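PDB 2D5W: peptide ABC transporter, peptide-binding protein, which binds peptides, here a pentapeptide, and probably delivers them to an ABC transporter for uptake across the membrane. Local coordinates for residues Asn6-Gly11 / Ile267-Ser272; Ile10-Glu15 / Tyr249-Asn254; Lys242-Val247 / Ile582-Arg587; Asp294-Pro299 / Tyr554-Gly559. One frame throughout, in Å; residues are numbered along the deposited sequence.

Interaction 1. Residues Asn6-Gly11 / Ile267-Ser272; sequences NSLVIG and IDATSS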
loop_
_atom_site.group_PDB
_atom_site.type_symbol
_atom_site.label_atom_id
_atom_site.label_comp_id
_atom_site.label_asym_id
_atom_site.label_seq_id
_atom_site.Cartn_x
_atom_site.Cartn_y
_atom_site.Cartn_z
ATOM N N ASN A 6 19.964 -6.894 -23.198
ATOM C CA ASN A 6 20.027 -7.210 -21.776
ATOM C C ASN A 6 19.251 -6.204 -20.928
ATOM O O ASN A 6 19.795 -5.594 -20.002
ATOM C CB ASN A 6 21.489 -7.261 -21.327
ATOM C CG ASN A 6 21.685 -8.104 -20.093
ATOM O OD1 ASN A 6 20.737 -8.699 -19.583
ATOM N ND2 ASN A 6 22.918 -8.171 -19.606
ATOM N N SER A 7 17.971 -6.043 -21.248
ATOM C CA SER A 7 17.111 -5.114 -20.529
ATOM C C SER A 7 15.817 -5.779 -20.074
ATOM O O SER A 7 15.500 -6.900 -20.479
ATOM C CB SER A 7 16.775 -3.913 -21.413
ATOM O OG SER A 7 16.056 -4.319 -22.566
ATOM N N LEU A 8 15.074 -5.064 -19.235
ATOM C CA LEU A 8 13.809 -5.543 -18.690
ATOM C C LEU A 8 12.741 -4.453 -18.755
ATOM O O LEU A 8 12.858 -3.424 -18.085
ATOM C CB LEU A 8 14.006 -5.970 -17.234
ATOM C CG LEU A 8 12.755 -6.303 -16.415
ATOM C CD1 LEU A 8 12.025 -7.482 -17.032
ATOM C CD2 LEU A 8 13.154 -6.610 -14.983
ATOM N N VAL A 9 11.710 -4.674 -19.565
ATOM C CA VAL A 9 10.620 -3.713 -19.695
ATOM C C VAL A 9 9.426 -4.244 -18.909
ATOM O O VAL A 9 8.929 -5.344 -19.174
ATOM C CB VAL A 9 10.218 -3.513 -21.175
ATOM C CG1 VAL A 9 9.014 -2.584 -21.273
ATOM C CG2 VAL A 9 11.391 -2.941 -21.958
ATOM N N ILE A 10 8.983 -3.457 -17.935
ATOM C CA ILE A 10 7.867 -3.821 -17.073
ATOM C C ILE A 10 6.669 -2.919 -17.341
ATOM O O ILE A 10 6.797 -1.696 -17.362
ATOM C CB ILE A 10 8.274 -3.700 -15.588
ATOM C CG1 ILE A 10 9.473 -4.612 -15.308
ATOM C CG2 ILE A 10 7.104 -4.053 -14.689
ATOM C CD1 ILE A 10 10.108 -4.405 -13.945
ATOM N N GLY A 11 5.506 -3.529 -17.548
ATOM C CA GLY A 11 4.303 -2.761 -17.808
ATOM C C GLY A 11 3.463 -2.541 -16.565
ATOM O O GLY A 11 3.236 -3.469 -15.783
ATOM N N ILE A 267 6.594 -5.920 -24.001
ATOM C CA ILE A 267 6.737 -5.845 -22.550
ATOM C C ILE A 267 7.198 -7.202 -22.010
ATOM O O ILE A 267 6.558 -8.230 -22.240
ATOM C CB ILE A 267 5.400 -5.407 -21.917
ATOM C CG1 ILE A 267 5.105 -3.961 -22.337
ATOM C CG2 ILE A 267 5.451 -5.540 -20.400
ATOM C CD1 ILE A 267 3.720 -3.473 -21.987
ATOM N N ASP A 268 8.318 -7.201 -21.295
ATOM C CA ASP A 268 8.888 -8.435 -20.759
ATOM C C ASP A 268 8.155 -9.033 -19.571
ATOM O O ASP A 268 8.082 -10.255 -19.435
ATOM C CB ASP A 268 10.346 -8.212 -20.362
ATOM C CG ASP A 268 11.203 -7.764 -21.525
ATOM O OD1 ASP A 268 11.192 -8.445 -22.569
ATOM O OD2 ASP A 268 11.897 -6.735 -21.395
ATOM N N ALA A 269 7.626 -8.178 -18.703
ATOM C CA ALA A 269 6.924 -8.645 -17.516
ATOM C C ALA A 269 5.962 -7.581 -17.035
ATOM O O ALA A 269 6.121 -6.406 -17.349
ATOM C CB ALA A 269 7.928 -8.967 -16.410
ATOM N N THR A 270 4.960 -7.992 -16.268
ATOM C CA THR A 270 4.008 -7.032 -15.744
ATOM C C THR A 270 4.223 -6.791 -14.256
ATOM O O THR A 270 4.725 -7.644 -13.520
ATOM C CB THR A 270 2.555 -7.472 -15.992
ATOM O OG1 THR A 270 2.359 -8.797 -15.487
ATOM C CG2 THR A 270 2.237 -7.435 -17.484
ATOM N N SER A 271 3.848 -5.590 -13.841
ATOM C CA SER A 271 3.946 -5.123 -12.467
ATOM C C SER A 271 2.816 -5.716 -11.632
ATOM O O SER A 271 1.875 -6.303 -12.169
ATOM C CB SER A 271 3.830 -3.591 -12.480
ATOM O OG SER A 271 3.600 -3.034 -11.195
ATOM N N SER A 272 2.909 -5.563 -10.315
ATOM C CA SER A 272 1.843 -6.016 -9.435
ATOM C C SER A 272 0.672 -5.041 -9.627
ATOM O O SER A 272 -0.447 -5.313 -9.198
ATOM C CB SER A 272 2.296 -6.004 -7.970
ATOM O OG SER A 272 2.545 -4.686 -7.509
#
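A short parallel beta ladder of two bridges, Ile10 with Ala269 and Gly11 with Thr270, lies at the border of a mixed five-stranded sheet, in the periplasmic-binding-protein fold of the family 5 solute-binding proteins. Strand 7-12 lies inside this sheet and strand 269-270 is its outermost member on this side. Gly11 works in both directions: its N donates to Ala269 O at 2.9 Å, and its O receives Ser271 N at 2.9 Å. Just before the bridges, Val9 O takes Ala269 N at 3.2 Å, along with a weak, bent bond from Asp268 N.

Where the ladder runs out, the side chain of Asp268 continues it. Its OD2 accepts Val9 N, while OD1 forms a salt bridge with Arg557, so both carboxylate oxygens are occupied. The side chains pack on two faces. Leu8 CD1 lies against Asp268 CB at 3.8 Å, and Ile10 CG2 sits 3.7 Å from Ser271 N. On the face of Gly11 and Thr270, a chi1 of -67° sets Ile267 CG1 beside its backbone N and leaves CG2 to lie 3.5 Å from Gly11 N. Ser271 OG and Ser272 OG both bond to Glu35, and Ser272 O bonds to a basic side chain of the bound peptide. The carboxylate bond is nearly straight: Val9 N meets the anti lone pair of Asp268 OD2 at 2.8 Å, with 163° at the hydrogen.

Interaction 2. Residues Ile10-Glu15 / Tyr249-Asn254; sequences IGASQE and YRFIQN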
loop_
_atom_site.group_PDB
_atom_site.type_symbol
_atom_site.label_atom_id
_atom_site.label_comp_id
_atom_site.label_asym_id
_atom_site.label_seq_id
_atom_site.Cartn_x
_atom_site.Cartn_y
_atom_site.Cartn_z
ATOM N N ILE A 10 8.983 -3.457 -17.935
ATOM C CA ILE A 10 7.867 -3.821 -17.073
ATOM C C ILE A 10 6.669 -2.919 -17.341
ATOM O O ILE A 10 6.797 -1.696 -17.362
ATOM C CB ILE A 10 8.274 -3.700 -15.588
ATOM C CG1 ILE A 10 9.473 -4.612 -15.308
ATOM C CG2 ILE A 10 7.104 -4.053 -14.689
ATOM C CD1 ILE A 10 10.108 -4.405 -13.945
ATOM N N GLY A 11 5.506 -3.529 -17.548
ATOM C CA GLY A 11 4.303 -2.761 -17.808
ATOM C C GLY A 11 3.463 -2.541 -16.565
ATOM O O GLY A 11 3.236 -3.469 -15.783
ATOM N N ALA A 12 2.993 -1.308 -16.389
ATOM C CA ALA A 12 2.168 -0.942 -15.242
ATOM C C ALA A 12 1.020 -0.042 -15.690
ATOM O O ALA A 12 1.133 0.669 -16.688
ATOM C CB ALA A 12 3.020 -0.222 -14.196
ATOM N N SER A 13 -0.080 -0.068 -14.941
ATOM C CA SER A 13 -1.246 0.747 -15.274
ATOM C C SER A 13 -1.402 1.984 -14.386
ATOM O O SER A 13 -2.371 2.731 -14.523
ATOM C CB SER A 13 -2.519 -0.097 -15.204
ATOM O OG SER A 13 -2.718 -0.612 -13.903
ATOM N N GLN A 14 -0.453 2.185 -13.475
ATOM C CA GLN A 14 -0.464 3.338 -12.583
ATOM C C GLN A 14 0.958 3.858 -12.491
ATOM O O GLN A 14 1.911 3.087 -12.596
ATOM C CB GLN A 14 -0.982 2.942 -11.200
ATOM C CG GLN A 14 -2.440 2.519 -11.231
ATOM C CD GLN A 14 -2.970 2.080 -9.885
ATOM O OE1 GLN A 14 -2.444 2.456 -8.837
ATOM N NE2 GLN A 14 -4.029 1.286 -9.906
ATOM N N GLU A 15 1.097 5.163 -12.301
ATOM C CA GLU A 15 2.407 5.798 -12.227
ATOM C C GLU A 15 2.599 6.536 -10.904
ATOM O O GLU A 15 1.673 7.163 -10.399
ATOM C CB GLU A 15 2.551 6.786 -13.388
ATOM C CG GLU A 15 3.916 7.442 -13.512
ATOM C CD GLU A 15 4.051 8.279 -14.775
ATOM O OE1 GLU A 15 3.162 8.191 -15.651
ATOM O OE2 GLU A 15 5.052 9.017 -14.902
ATOM N N TYR A 249 10.105 0.951 -16.711
ATOM C CA TYR A 249 8.693 0.794 -16.391
ATOM C C TYR A 249 7.945 1.641 -17.412
ATOM O O TYR A 249 8.256 2.820 -17.594
ATOM C CB TYR A 249 8.386 1.318 -14.990
ATOM C CG TYR A 249 8.376 0.259 -13.917
ATOM C CD1 TYR A 249 7.172 -0.256 -13.430
ATOM C CD2 TYR A 249 9.568 -0.232 -13.385
ATOM C CE1 TYR A 249 7.156 -1.229 -12.439
ATOM C CE2 TYR A 249 9.561 -1.204 -12.396
ATOM C CZ TYR A 249 8.357 -1.699 -11.926
ATOM O OH TYR A 249 8.369 -2.659 -10.941
ATOM N N ARG A 250 6.985 1.029 -18.098
ATOM C CA ARG A 250 6.157 1.718 -19.080
ATOM C C ARG A 250 4.770 1.835 -18.468
ATOM O O ARG A 250 4.210 0.848 -17.990
ATOM C CB ARG A 250 6.083 0.926 -20.384
ATOM C CG ARG A 250 7.300 1.083 -21.277
ATOM C CD ARG A 250 7.111 0.319 -22.575
ATOM N NE ARG A 250 5.897 0.726 -23.278
ATOM C CZ ARG A 250 5.391 0.083 -24.326
ATOM N NH1 ARG A 250 4.281 0.522 -24.906
ATOM N NH2 ARG A 250 5.993 -1.004 -24.791
ATOM N N PHE A 251 4.223 3.046 -18.484
ATOM C CA PHE A 251 2.915 3.308 -17.901
ATOM C C PHE A 251 1.822 3.501 -18.934
ATOM O O PHE A 251 1.922 4.362 -19.808
ATOM C CB PHE A 251 3.003 4.545 -17.006
ATOM C CG PHE A 251 4.062 4.437 -15.954
ATOM C CD1 PHE A 251 3.932 3.517 -14.920
ATOM C CD2 PHE A 251 5.219 5.207 -16.024
ATOM C CE1 PHE A 251 4.937 3.359 -13.975
ATOM C CE2 PHE A 251 6.233 5.054 -15.077
ATOM C CZ PHE A 251 6.088 4.127 -14.054
ATOM N N ILE A 252 0.781 2.683 -18.824
ATOM C CA ILE A 252 -0.375 2.754 -19.713
ATOM C C ILE A 252 -1.583 2.713 -18.778
ATOM O O ILE A 252 -1.930 1.661 -18.238
ATOM C CB ILE A 252 -0.387 1.573 -20.711
ATOM C CG1 ILE A 252 0.896 1.600 -21.553
ATOM C CG2 ILE A 252 -1.612 1.671 -21.621
ATOM C CD1 ILE A 252 1.029 0.442 -22.529
ATOM N N GLN A 253 -2.210 3.872 -18.585
ATOM C CA GLN A 253 -3.328 4.026 -17.656
ATOM C C GLN A 253 -4.573 3.192 -17.910
ATOM O O GLN A 253 -5.193 2.692 -16.965
ATOM C CB GLN A 253 -3.729 5.500 -17.569
ATOM C CG GLN A 253 -4.646 5.812 -16.397
ATOM C CD GLN A 253 -5.163 7.235 -16.419
ATOM O OE1 GLN A 253 -4.493 8.148 -16.903
ATOM N NE2 GLN A 253 -6.357 7.434 -15.877
ATOM N N ASN A 254 -4.969 3.066 -19.169
ATOM C CA ASN A 254 -6.144 2.270 -19.479
ATOM C C ASN A 254 -5.700 0.814 -19.470
ATOM O O ASN A 254 -4.834 0.418 -20.251
ATOM C CB ASN A 254 -6.715 2.658 -20.840
ATOM C CG ASN A 254 -7.944 1.854 -21.194
ATOM O OD1 ASN A 254 -7.853 0.665 -21.494
ATOM N ND2 ASN A 254 -9.109 2.492 -21.139
#
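Ile10 and Tyr249 run side by side on one face of strands 7-12 and 246-251, parallel inner neighbours in the mixed five-stranded sheet. Three backbone hydrogen bonds hold the pair: Arg250 N donates to Ile10 O at 2.8 Å, Ala12 N to Arg250 O at 2.9 Å and Ile252 N to Ala12 O at 3.0 Å. Past the last bridge a CA-H...O contact follows, Ser13 CA to Ile252 O at 3.2 Å.

Among the aromatic contacts, Ile10 lays two branches on the same side of the Tyr249 ring, CG2 offset toward the rim and CD1 3.6 Å from CE2. Ala12 CB stands at its edge. Glu15 CG lies 3.7 Å from the Phe251 centroid; it stands opposite the backbone N (chi1 -175°) and the chain runs on extended, so the carboxylate stacks on the ring, planes 9° apart. Gln14 O, buried without a polar partner, approaches Phe251 CD1 obliquely at 3.1 Å.

Polar ends turn outward: Glu15 OE2 to Trp218 and Gly221, Tyr249 OH to Glu35. Gln14 OE1 bonds to Ser443 OG and NE2 to the peptide backbone, just past the sheet. Helix 31-40 packs on Ile10, Ala12 and Tyr249, helix 255-264 on Ser13 and Ile252, and strand 223-228 flanks Tyr249 and Phe251.

Interaction 3. Residues Lys242-Val247 / Ile582-Arg587; sequences KYVQKV and IGWESR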
loop_
_atom_site.group_PDB
_atom_site.type_symbol
_atom_site.label_atom_id
_atom_site.label_comp_id
_atom_site.label_asym_id
_atom_site.label_seq_id
_atom_site.Cartn_x
_atom_site.Cartn_y
_atom_site.Cartn_z
ATOM N N LYS A 242 25.713 -10.886 -16.271
ATOM C CA LYS A 242 24.797 -11.858 -16.864
ATOM C C LYS A 242 23.335 -11.524 -16.598
ATOM O O LYS A 242 22.439 -12.221 -17.073
ATOM C CB LYS A 242 25.098 -13.257 -16.321
ATOM C CG LYS A 242 26.456 -13.807 -16.723
ATOM C CD LYS A 242 26.695 -15.181 -16.120
ATOM C CE LYS A 242 27.966 -15.813 -16.671
ATOM N NZ LYS A 242 29.165 -14.976 -16.405
ATOM N N TYR A 243 23.098 -10.452 -15.852
ATOM C CA TYR A 243 21.747 -10.047 -15.490
ATOM C C TYR A 243 21.378 -8.718 -16.146
ATOM O O TYR A 243 22.240 -8.049 -16.713
ATOM C CB TYR A 243 21.658 -10.013 -13.966
ATOM C CG TYR A 243 21.909 -11.391 -13.374
ATOM C CD1 TYR A 243 20.848 -12.219 -13.010
ATOM C CD2 TYR A 243 23.207 -11.893 -13.247
ATOM C CE1 TYR A 243 21.068 -13.513 -12.538
ATOM C CE2 TYR A 243 23.437 -13.188 -12.776
ATOM C CZ TYR A 243 22.363 -13.990 -12.425
ATOM O OH TYR A 243 22.575 -15.276 -11.973
ATOM N N VAL A 244 20.110 -8.319 -16.078
ATOM C CA VAL A 244 19.716 -7.093 -16.770
ATOM C C VAL A 244 20.445 -5.832 -16.320
ATOM O O VAL A 244 20.698 -5.616 -15.131
ATOM C CB VAL A 244 18.179 -6.874 -16.733
ATOM C CG1 VAL A 244 17.480 -8.057 -17.393
ATOM C CG2 VAL A 244 17.692 -6.680 -15.313
ATOM N N GLN A 245 20.780 -5.000 -17.300
ATOM C CA GLN A 245 21.523 -3.769 -17.062
ATOM C C GLN A 245 20.658 -2.521 -17.115
ATOM O O GLN A 245 21.095 -1.438 -16.718
ATOM C CB GLN A 245 22.659 -3.652 -18.081
ATOM C CG GLN A 245 23.660 -4.802 -18.029
ATOM C CD GLN A 245 24.322 -4.941 -16.671
ATOM O OE1 GLN A 245 24.896 -3.985 -16.147
ATOM N NE2 GLN A 245 24.247 -6.134 -16.095
ATOM N N LYS A 246 19.442 -2.678 -17.620
ATOM C CA LYS A 246 18.497 -1.578 -17.723
ATOM C C LYS A 246 17.110 -2.107 -17.410
ATOM O O LYS A 246 16.758 -3.214 -17.821
ATOM C CB LYS A 246 18.495 -0.994 -19.140
ATOM C CG LYS A 246 19.758 -0.248 -19.526
ATOM C CD LYS A 246 19.600 0.409 -20.890
ATOM C CE LYS A 246 20.837 1.204 -21.274
ATOM N NZ LYS A 246 20.684 1.846 -22.610
ATOM N N VAL A 247 16.340 -1.321 -16.666
ATOM C CA VAL A 247 14.968 -1.673 -16.313
ATOM C C VAL A 247 14.117 -0.460 -16.644
ATOM O O VAL A 247 14.413 0.655 -16.204
ATOM C CB VAL A 247 14.802 -1.980 -14.809
ATOM C CG1 VAL A 247 13.335 -2.268 -14.498
ATOM C CG2 VAL A 247 15.673 -3.164 -14.413
ATOM N N ILE A 582 17.553 -10.767 -11.348
ATOM C CA ILE A 582 16.586 -10.962 -12.417
ATOM C C ILE A 582 17.348 -10.854 -13.735
ATOM O O ILE A 582 18.099 -9.905 -13.962
ATOM C CB ILE A 582 15.461 -9.906 -12.351
ATOM C CG1 ILE A 582 14.665 -10.097 -11.054
ATOM C CG2 ILE A 582 14.558 -10.026 -13.575
ATOM C CD1 ILE A 582 13.624 -9.031 -10.785
ATOM N N GLY A 583 17.172 -11.845 -14.601
ATOM C CA GLY A 583 17.882 -11.816 -15.863
ATOM C C GLY A 583 17.426 -12.855 -16.864
ATOM O O GLY A 583 16.534 -13.658 -16.592
ATOM N N TRP A 584 18.067 -12.829 -18.025
ATOM C CA TRP A 584 17.758 -13.739 -19.114
ATOM C C TRP A 584 18.650 -14.974 -19.067
ATOM O O TRP A 584 19.874 -14.859 -19.002
ATOM C CB TRP A 584 17.937 -13.008 -20.444
ATOM C CG TRP A 584 17.061 -11.794 -20.565
ATOM C CD1 TRP A 584 17.428 -10.488 -20.398
ATOM C CD2 TRP A 584 15.652 -11.785 -20.821
ATOM N NE1 TRP A 584 16.331 -9.667 -20.533
ATOM C CE2 TRP A 584 15.229 -10.439 -20.791
ATOM C CE3 TRP A 584 14.707 -12.788 -21.070
ATOM C CZ2 TRP A 584 13.897 -10.069 -21.001
ATOM C CZ3 TRP A 584 13.382 -12.421 -21.279
ATOM C CH2 TRP A 584 12.991 -11.071 -21.242
ATOM N N GLU A 585 18.043 -16.154 -19.103
ATOM C CA GLU A 585 18.823 -17.384 -19.052
ATOM C C GLU A 585 19.838 -17.491 -20.188
ATOM O O GLU A 585 20.932 -18.020 -19.990
ATOM C CB GLU A 585 17.901 -18.606 -19.055
ATOM C CG GLU A 585 16.935 -18.629 -17.884
ATOM C CD GLU A 585 16.218 -19.957 -17.730
ATOM O OE1 GLU A 585 16.680 -20.796 -16.927
ATOM O OE2 GLU A 585 15.193 -20.162 -18.413
ATOM N N SER A 586 19.492 -16.982 -21.369
ATOM C CA SER A 586 20.403 -17.055 -22.509
ATOM C C SER A 586 21.622 -16.151 -22.325
ATOM O O SER A 586 22.581 -16.228 -23.096
ATOM C CB SER A 586 19.673 -16.713 -23.811
ATOM O OG SER A 586 19.231 -15.371 -23.824
ATOM N N ARG A 587 21.574 -15.297 -21.304
ATOM C CA ARG A 587 22.683 -14.405 -20.967
ATOM C C ARG A 587 23.505 -15.057 -19.856
ATOM O O ARG A 587 24.562 -14.558 -19.468
ATOM C CB ARG A 587 22.155 -13.055 -20.473
ATOM C CG ARG A 587 21.803 -12.077 -21.573
ATOM C CD ARG A 587 23.038 -11.332 -22.040
ATOM N NE ARG A 587 22.735 -10.400 -23.120
ATOM C CZ ARG A 587 23.601 -9.518 -23.610
ATOM N NH1 ARG A 587 23.239 -8.710 -24.598
ATOM N NH2 ARG A 587 24.826 -9.440 -23.109
HETATM O O HOH W 1 20.256 -11.023 -18.267
#
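Val244 lays its CG1 methyl against the pyrrole part of Trp584, 3.7 Å from NE1, the two side chains crossing at a slant; a chi1 of -59° sets CG1 beside the valine's own backbone N, where it meets the indole. The contact belongs to the periplasmic-binding-protein fold of family 5: it joins the approach to strand 246-251, in the mixed five-stranded sheet, to strand 583-584, which pairs with strand 560-561 in a small two-stranded antiparallel sheet. No bridge forms between the segments. A lone, weak backbone bond links Val244 N to Ile582 O at 3.3 Å.

Gly583 lets the tyrosine in. Without a side chain there, Tyr243 CD1 comes to 4.0 Å from Gly583 N, and Ile582 O lies at the edge of the ring, 3.7 Å from Tyr243 CD1. The far end of that ring is fixed by its hydroxyl, which bonds to Glu237 O and Val590 N. Trp584 is held by NE1, bonded to Ser7 O of strand 7-12.

At the outer end, the stem of Lys242 passes in front of the oxygen of Arg587, CG lying 3.4 Å from Arg587 O, while NZ turns to Gly238 O. One water links the backbones, donating to Lys242 O at 2.8 Å and accepting from Trp584 N, also at 2.8 Å.

Interaction 4. Residues Asp294-Pro299 / Tyr554-Gly559; sequences DIWFVP and YVVRKG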
loop_
_atom_site.group_PDB
_atom_site.type_symbol
_atom_site.label_atom_id
_atom_site.label_comp_id
_atom_site.label_asym_id
_atom_site.label_seq_id
_atom_site.Cartn_x
_atom_site.Cartn_y
_atom_site.Cartn_z
ATOM N N ASP A 294 4.351 -16.774 -19.974
ATOM C CA ASP A 294 3.713 -17.618 -18.977
ATOM C C ASP A 294 2.816 -16.670 -18.188
ATOM O O ASP A 294 3.176 -15.511 -17.953
ATOM C CB ASP A 294 4.737 -18.261 -18.037
ATOM C CG ASP A 294 5.503 -19.384 -18.702
ATOM O OD1 ASP A 294 6.649 -19.150 -19.137
ATOM O OD2 ASP A 294 4.947 -20.498 -18.803
ATOM N N ILE A 295 1.638 -17.151 -17.810
ATOM C CA ILE A 295 0.692 -16.347 -17.048
ATOM C C ILE A 295 0.502 -17.003 -15.689
ATOM O O ILE A 295 0.213 -18.197 -15.603
ATOM C CB ILE A 295 -0.673 -16.268 -17.761
ATOM C CG1 ILE A 295 -0.481 -15.731 -19.182
ATOM C CG2 ILE A 295 -1.623 -15.370 -16.968
ATOM C CD1 ILE A 295 -1.724 -15.816 -20.045
ATOM N N TRP A 296 0.668 -16.220 -14.629
ATOM C CA TRP A 296 0.532 -16.712 -13.262
ATOM C C TRP A 296 -0.441 -15.858 -12.466
ATOM O O TRP A 296 -0.600 -14.672 -12.744
ATOM C CB TRP A 296 1.876 -16.662 -12.532
ATOM C CG TRP A 296 3.009 -17.312 -13.243
ATOM C CD1 TRP A 296 3.943 -16.706 -14.033
ATOM C CD2 TRP A 296 3.349 -18.698 -13.207
ATOM N NE1 TRP A 296 4.852 -17.634 -14.488
ATOM C CE2 TRP A 296 4.509 -18.864 -13.995
ATOM C CE3 TRP A 296 2.786 -19.818 -12.582
ATOM C CZ2 TRP A 296 5.119 -20.112 -14.174
ATOM C CZ3 TRP A 296 3.392 -21.057 -12.759
ATOM C CH2 TRP A 296 4.547 -21.192 -13.550
ATOM N N PHE A 297 -1.074 -16.465 -11.467
ATOM C CA PHE A 297 -1.996 -15.753 -10.588
ATOM C C PHE A 297 -1.485 -15.974 -9.173
ATOM O O PHE A 297 -1.417 -17.107 -8.699
ATOM C CB PHE A 297 -3.414 -16.302 -10.746
ATOM C CG PHE A 297 -4.029 -15.995 -12.079
ATOM C CD1 PHE A 297 -4.780 -14.840 -12.266
ATOM C CD2 PHE A 297 -3.834 -16.849 -13.159
ATOM C CE1 PHE A 297 -5.329 -14.540 -13.509
ATOM C CE2 PHE A 297 -4.378 -16.557 -14.409
ATOM C CZ PHE A 297 -5.127 -15.402 -14.583
ATOM N N VAL A 298 -1.119 -14.886 -8.503
ATOM C CA VAL A 298 -0.571 -14.978 -7.159
ATOM C C VAL A 298 -1.473 -14.368 -6.099
ATOM O O VAL A 298 -1.737 -13.171 -6.109
ATOM C CB VAL A 298 0.808 -14.277 -7.088
ATOM C CG1 VAL A 298 1.389 -14.393 -5.684
ATOM C CG2 VAL A 298 1.754 -14.893 -8.108
ATOM N N PRO A 299 -1.974 -15.199 -5.171
ATOM C CA PRO A 299 -2.842 -14.668 -4.120
ATOM C C PRO A 299 -2.031 -13.791 -3.172
ATOM O O PRO A 299 -0.845 -14.027 -2.956
ATOM C CB PRO A 299 -3.363 -15.929 -3.436
ATOM C CG PRO A 299 -3.404 -16.915 -4.555
ATOM C CD PRO A 299 -2.075 -16.667 -5.234
ATOM N N TYR A 554 0.325 -12.222 -13.373
ATOM C CA TYR A 554 1.631 -11.826 -13.882
ATOM C C TYR A 554 1.867 -12.471 -15.235
ATOM O O TYR A 554 1.614 -13.665 -15.410
ATOM C CB TYR A 554 2.749 -12.238 -12.921
ATOM C CG TYR A 554 2.753 -11.455 -11.634
ATOM C CD1 TYR A 554 2.236 -11.998 -10.462
ATOM C CD2 TYR A 554 3.244 -10.151 -11.599
ATOM C CE1 TYR A 554 2.208 -11.262 -9.284
ATOM C CE2 TYR A 554 3.218 -9.408 -10.429
ATOM C CZ TYR A 554 2.700 -9.968 -9.279
ATOM O OH TYR A 554 2.671 -9.230 -8.120
ATOM N N VAL A 555 2.322 -11.673 -16.194
ATOM C CA VAL A 555 2.628 -12.165 -17.534
ATOM C C VAL A 555 4.131 -11.987 -17.650
ATOM O O VAL A 555 4.644 -10.870 -17.548
ATOM C CB VAL A 555 1.896 -11.349 -18.614
ATOM C CG1 VAL A 555 2.178 -11.941 -19.993
ATOM C CG2 VAL A 555 0.399 -11.360 -18.333
ATOM N N VAL A 556 4.836 -13.094 -17.860
ATOM C CA VAL A 556 6.291 -13.076 -17.900
ATOM C C VAL A 556 6.850 -13.728 -19.157
ATOM O O VAL A 556 6.519 -14.871 -19.471
ATOM C CB VAL A 556 6.844 -13.806 -16.653
ATOM C CG1 VAL A 556 8.360 -13.724 -16.615
ATOM C CG2 VAL A 556 6.239 -13.206 -15.390
ATOM N N ARG A 557 7.710 -13.007 -19.868
ATOM C CA ARG A 557 8.295 -13.543 -21.089
ATOM C C ARG A 557 9.149 -14.766 -20.798
ATOM O O ARG A 557 9.893 -14.803 -19.814
ATOM C CB ARG A 557 9.163 -12.497 -21.788
ATOM C CG ARG A 557 9.561 -12.910 -23.204
ATOM C CD ARG A 557 10.658 -12.037 -23.785
ATOM N NE ARG A 557 10.322 -10.615 -23.781
ATOM C CZ ARG A 557 9.441 -10.038 -24.594
ATOM N NH1 ARG A 557 8.783 -10.753 -25.498
ATOM N NH2 ARG A 557 9.228 -8.733 -24.511
ATOM N N LYS A 558 9.044 -15.770 -21.658
ATOM C CA LYS A 558 9.840 -16.971 -21.476
ATOM C C LYS A 558 11.309 -16.588 -21.559
ATOM O O LYS A 558 11.698 -15.742 -22.365
ATOM C CB LYS A 558 9.469 -18.013 -22.533
ATOM C CG LYS A 558 8.064 -18.563 -22.313
ATOM C CD LYS A 558 7.657 -19.597 -23.338
ATOM C CE LYS A 558 6.279 -20.155 -23.012
ATOM N NZ LYS A 558 6.251 -20.922 -21.729
ATOM N N GLY A 559 12.115 -17.184 -20.689
ATOM C CA GLY A 559 13.535 -16.882 -20.672
ATOM C C GLY A 559 13.936 -15.965 -19.526
ATOM O O GLY A 559 15.101 -15.934 -19.136
HETATM O O HOH W 2 8.062 -17.138 -18.385
#
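Four backbone hydrogen bonds tie Asp294 and Trp296 to Val556 and Tyr554 in an antiparallel ladder, and both members of each hydrogen-bonded pair use their N and their O. Asp294 N meets Val556 O at 2.9 Å, and Val556 N returns the bond to Asp294 O. Trp296 N reaches Tyr554 O at 2.8 Å and Tyr554 N reaches Trp296 O at 2.7 Å. Between them Ile295 and Val555 form the non-hydrogen-bonded pair, where Val555 N turns outward to Thr270 OG1.

Lys558, just past the ladder, returns to Asp294 at its end in a salt bridge, its NZ 3.2 Å from both OD1 and OD2; each bond is weak. The bend at the end of the lysine chain (chi4 -65°) turns NZ back to the carboxylate. A water lies 2.6 Å from Asp294 OD1 and 2.9 Å from Val556 O, placed to donate to either, but it has more acceptors in reach than protons, so not all can be served at once.

At the other end Val298 CG2 touches the edge of the Tyr554 ring at CD1, 3.8 Å away. Between the two hydrogen-bonded pairs, Val556 CG2 stands loosely at the edge of the Trp296 indole.

Strands 293-308 and 544-557 are neighbours in a mixed seven-stranded sheet. Helix 283-286 lies against Ile295 and Val555 through Leu285, and Tyr554 packs on Ser272 and Pro575.

Interactions 1 and 2 share Ile10 and Gly11 and put strand 7-12 between its two parallel neighbours, 269-270 and 246-251; both are buried and rest on backbone ladders, the second adding aromatic packing. Interaction 3 meets the same sheet near the start of strands 7-12 and 246-251, but replaces a ladder with one weak bond and a water; it is buried at Tyr243, Val244 and Trp584, with Lys242 and Arg587 toward the exposed side. Interaction 4 lies in a different sheet, is antiparallel and only partly buried, and carries a salt bridge toward its exposed end. Polar links, one a salt bridge and another a probable hydrogen bond, join it to interaction 1, and Glu585 N probably bonds Gly559 O between 3 and 4.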